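Putative endonuclease/exonuclease/phosphatase family protein (Bacteroides vulgatus ATCC 8482, PDB 3G6S) probably hydrolyses phosphodiester bonds in nucleic acids as a nuclease of the DNase I-like superfamily. Local coordinates at residues N10-N15 and M44-H49. Residues are numbered along the deposited sequence; the frame is centred on the assembly and turned at random.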
loop_
_atom_site.group_PDB
_atom_site.type_symbol
_atom_site.label_atom_id
_atom_site.label_comp_id
_atom_site.label_asym_id
_atom_site.label_seq_id
_atom_site.Cartn_x
_atom_site.Cartn_y
_atom_site.Cartn_z
ATOM N N ASN A 10 -1.320 -0.999 -6.429
ATOM C CA ASN A 10 -2.636 -1.604 -6.640
ATOM C C ASN A 10 -2.445 -2.452 -7.900
ATOM O O ASN A 10 -2.132 -1.923 -8.965
ATOM C CB ASN A 10 -3.693 -0.515 -6.899
ATOM C CG ASN A 10 -5.116 -1.077 -6.992
ATOM O OD1 ASN A 10 -5.341 -2.171 -7.521
ATOM N ND2 ASN A 10 -6.083 -0.313 -6.503
ATOM N N ILE A 11 -2.635 -3.759 -7.790
ATOM C CA ILE A 11 -2.427 -4.620 -8.937
ATOM C C ILE A 11 -3.658 -4.908 -9.791
ATOM O O ILE A 11 -3.555 -5.608 -10.794
ATOM C CB ILE A 11 -1.819 -5.955 -8.496
ATOM C CG1 ILE A 11 -2.790 -6.707 -7.598
ATOM C CG2 ILE A 11 -0.528 -5.703 -7.730
ATOM C CD1 ILE A 11 -2.323 -8.090 -7.261
ATOM N N ARG A 12 -4.812 -4.363 -9.409
ATOM C CA ARG A 12 -6.062 -4.595 -10.144
ATOM C C ARG A 12 -6.481 -6.055 -9.983
ATOM O O ARG A 12 -5.857 -6.949 -10.553
ATOM C CB ARG A 12 -5.878 -4.281 -11.630
ATOM C CG ARG A 12 -7.053 -4.694 -12.489
ATOM C CD ARG A 12 -8.295 -3.891 -12.184
ATOM N NE ARG A 12 -9.447 -4.460 -12.872
ATOM C CZ ARG A 12 -10.680 -3.965 -12.826
ATOM N NH1 ARG A 12 -10.939 -2.873 -12.121
ATOM N NH2 ARG A 12 -11.660 -4.570 -13.482
ATOM N N TYR A 13 -7.542 -6.299 -9.222
ATOM C CA TYR A 13 -7.993 -7.664 -8.994
ATOM C C TYR A 13 -8.219 -8.440 -10.291
ATOM O O TYR A 13 -8.512 -7.858 -11.339
ATOM C CB TYR A 13 -9.270 -7.671 -8.142
ATOM C CG TYR A 13 -10.511 -7.251 -8.882
ATOM C CD1 TYR A 13 -11.288 -8.187 -9.564
ATOM C CD2 TYR A 13 -10.912 -5.919 -8.905
ATOM C CE1 TYR A 13 -12.438 -7.804 -10.247
ATOM C CE2 TYR A 13 -12.058 -5.524 -9.586
ATOM C CZ TYR A 13 -12.817 -6.468 -10.253
ATOM O OH TYR A 13 -13.959 -6.082 -10.926
ATOM N N ASP A 14 -8.060 -9.758 -10.196
ATOM C CA ASP A 14 -8.232 -10.680 -11.317
ATOM C C ASP A 14 -9.665 -10.660 -11.844
ATOM O O ASP A 14 -10.592 -11.090 -11.159
ATOM C CB ASP A 14 -7.884 -12.107 -10.876
ATOM C CG ASP A 14 -7.983 -13.119 -12.013
ATOM O OD1 ASP A 14 -8.888 -12.985 -12.865
ATOM O OD2 ASP A 14 -7.161 -14.063 -12.042
ATOM N N ASN A 15 -9.832 -10.173 -13.069
ATOM C CA ASN A 15 -11.148 -10.107 -13.696
ATOM C C ASN A 15 -11.069 -10.554 -15.157
ATOM O O ASN A 15 -10.515 -9.839 -16.000
ATOM C CB ASN A 15 -11.694 -8.684 -13.623
ATOM C CG ASN A 15 -13.053 -8.557 -14.270
ATOM O OD1 ASN A 15 -13.618 -9.548 -14.744
ATOM N ND2 ASN A 15 -13.591 -7.339 -14.296
HETATM N N MSE A 44 0.417 -3.990 -1.288
HETATM C CA MSE A 44 -0.382 -4.023 -2.511
HETATM C C MSE A 44 -1.874 -4.027 -2.220
HETATM O O MSE A 44 -2.305 -4.529 -1.188
HETATM C CB MSE A 44 -0.023 -5.267 -3.324
HETATM C CG MSE A 44 1.446 -5.357 -3.676
HETATM SE SE MSE A 44 1.957 -7.069 -4.467
HETATM C CE MSE A 44 2.314 -6.496 -6.261
ATOM N N GLN A 45 -2.667 -3.463 -3.124
ATOM C CA GLN A 45 -4.111 -3.451 -2.927
ATOM C C GLN A 45 -4.819 -4.253 -4.026
ATOM O O GLN A 45 -4.211 -4.585 -5.047
ATOM C CB GLN A 45 -4.637 -2.011 -2.902
ATOM C CG GLN A 45 -3.961 -1.086 -1.886
ATOM C CD GLN A 45 -2.569 -0.645 -2.332
ATOM O OE1 GLN A 45 -2.348 -0.384 -3.513
ATOM N NE2 GLN A 45 -1.637 -0.531 -1.385
ATOM N N GLU A 46 -6.099 -4.557 -3.806
ATOM C CA GLU A 46 -6.918 -5.326 -4.753
ATOM C C GLU A 46 -6.291 -6.669 -5.128
ATOM O O GLU A 46 -6.155 -6.994 -6.303
ATOM C CB GLU A 46 -7.176 -4.516 -6.037
ATOM C CG GLU A 46 -7.919 -3.196 -5.843
ATOM C CD GLU A 46 -8.434 -2.594 -7.150
ATOM O OE1 GLU A 46 -8.709 -1.368 -7.182
ATOM O OE2 GLU A 46 -8.581 -3.343 -8.147
ATOM N N VAL A 47 -5.908 -7.455 -4.135
ATOM C CA VAL A 47 -5.286 -8.737 -4.422
ATOM C C VAL A 47 -6.194 -9.906 -4.021
ATOM O O VAL A 47 -6.479 -10.112 -2.840
ATOM C CB VAL A 47 -3.919 -8.842 -3.693
ATOM C CG1 VAL A 47 -3.156 -10.060 -4.168
ATOM C CG2 VAL A 47 -3.100 -7.564 -3.936
ATOM N N LEU A 48 -6.665 -10.666 -5.007
ATOM C CA LEU A 48 -7.526 -11.812 -4.718
ATOM C C LEU A 48 -6.653 -13.003 -4.317
ATOM O O LEU A 48 -5.452 -13.043 -4.616
ATOM C CB LEU A 48 -8.384 -12.160 -5.941
ATOM C CG LEU A 48 -9.436 -11.109 -6.323
ATOM C CD1 LEU A 48 -10.152 -11.522 -7.599
ATOM C CD2 LEU A 48 -10.424 -10.935 -5.187
ATOM N N HIS A 49 -7.265 -13.973 -3.648
ATOM C CA HIS A 49 -6.537 -15.144 -3.182
ATOM C C HIS A 49 -5.674 -15.861 -4.227
ATOM O O HIS A 49 -4.541 -16.259 -3.940
ATOM C CB HIS A 49 -7.484 -16.152 -2.536
ATOM C CG HIS A 49 -6.769 -17.332 -1.968
ATOM N ND1 HIS A 49 -6.398 -18.412 -2.739
ATOM C CD2 HIS A 49 -6.257 -17.553 -0.735
ATOM C CE1 HIS A 49 -5.685 -19.247 -2.004
ATOM N NE2 HIS A 49 -5.583 -18.750 -0.786
#
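CG of N10 stands anti to the backbone N (chi1 -174°), which brings the amide to the carboxylate of E46, whose own chain leaves with CG anti to the carbonyl carbon and runs on extended; the two planes are 76° apart. ND2 of N10 gives E46 OE1 a hydrogen bond of 2.9 Å, staying close to its own amide plane but reaching the oxygen from above the carboxylate. Flipping the amide would probably cost these bonds, since OD1 of N10 takes the backbone N of R12 at 2.9 Å in an Asx turn and ND2 also donates to D172. The other carboxylate oxygen, OE2, accepts a weak bond from the backbone N of Y13 and sits at the edge of the Y13 ring. Here the parallel neighbours 2-10 and 41-45 end side by side, N10 bridging to Q45 and the N of I11 bonding to the O of Q45. In DNase I-like enzymes a glutamate at the end of this second strand typically ligates the catalytic metal, with an asparagine close by; E46 and N10 are probably their counterparts. Were N10 an alanine, E46 OE1 and D172 would probably both lose their amide donor and the N of R12 its acceptor. I11, for its part, packs CD1 on V47 CG2 at 3.5 Å. Farther along, Y13 and L48 lie side by side, CB to CG 3.9 Å, and L48 CD1 reaches on to D14, 3.6 Å from its O.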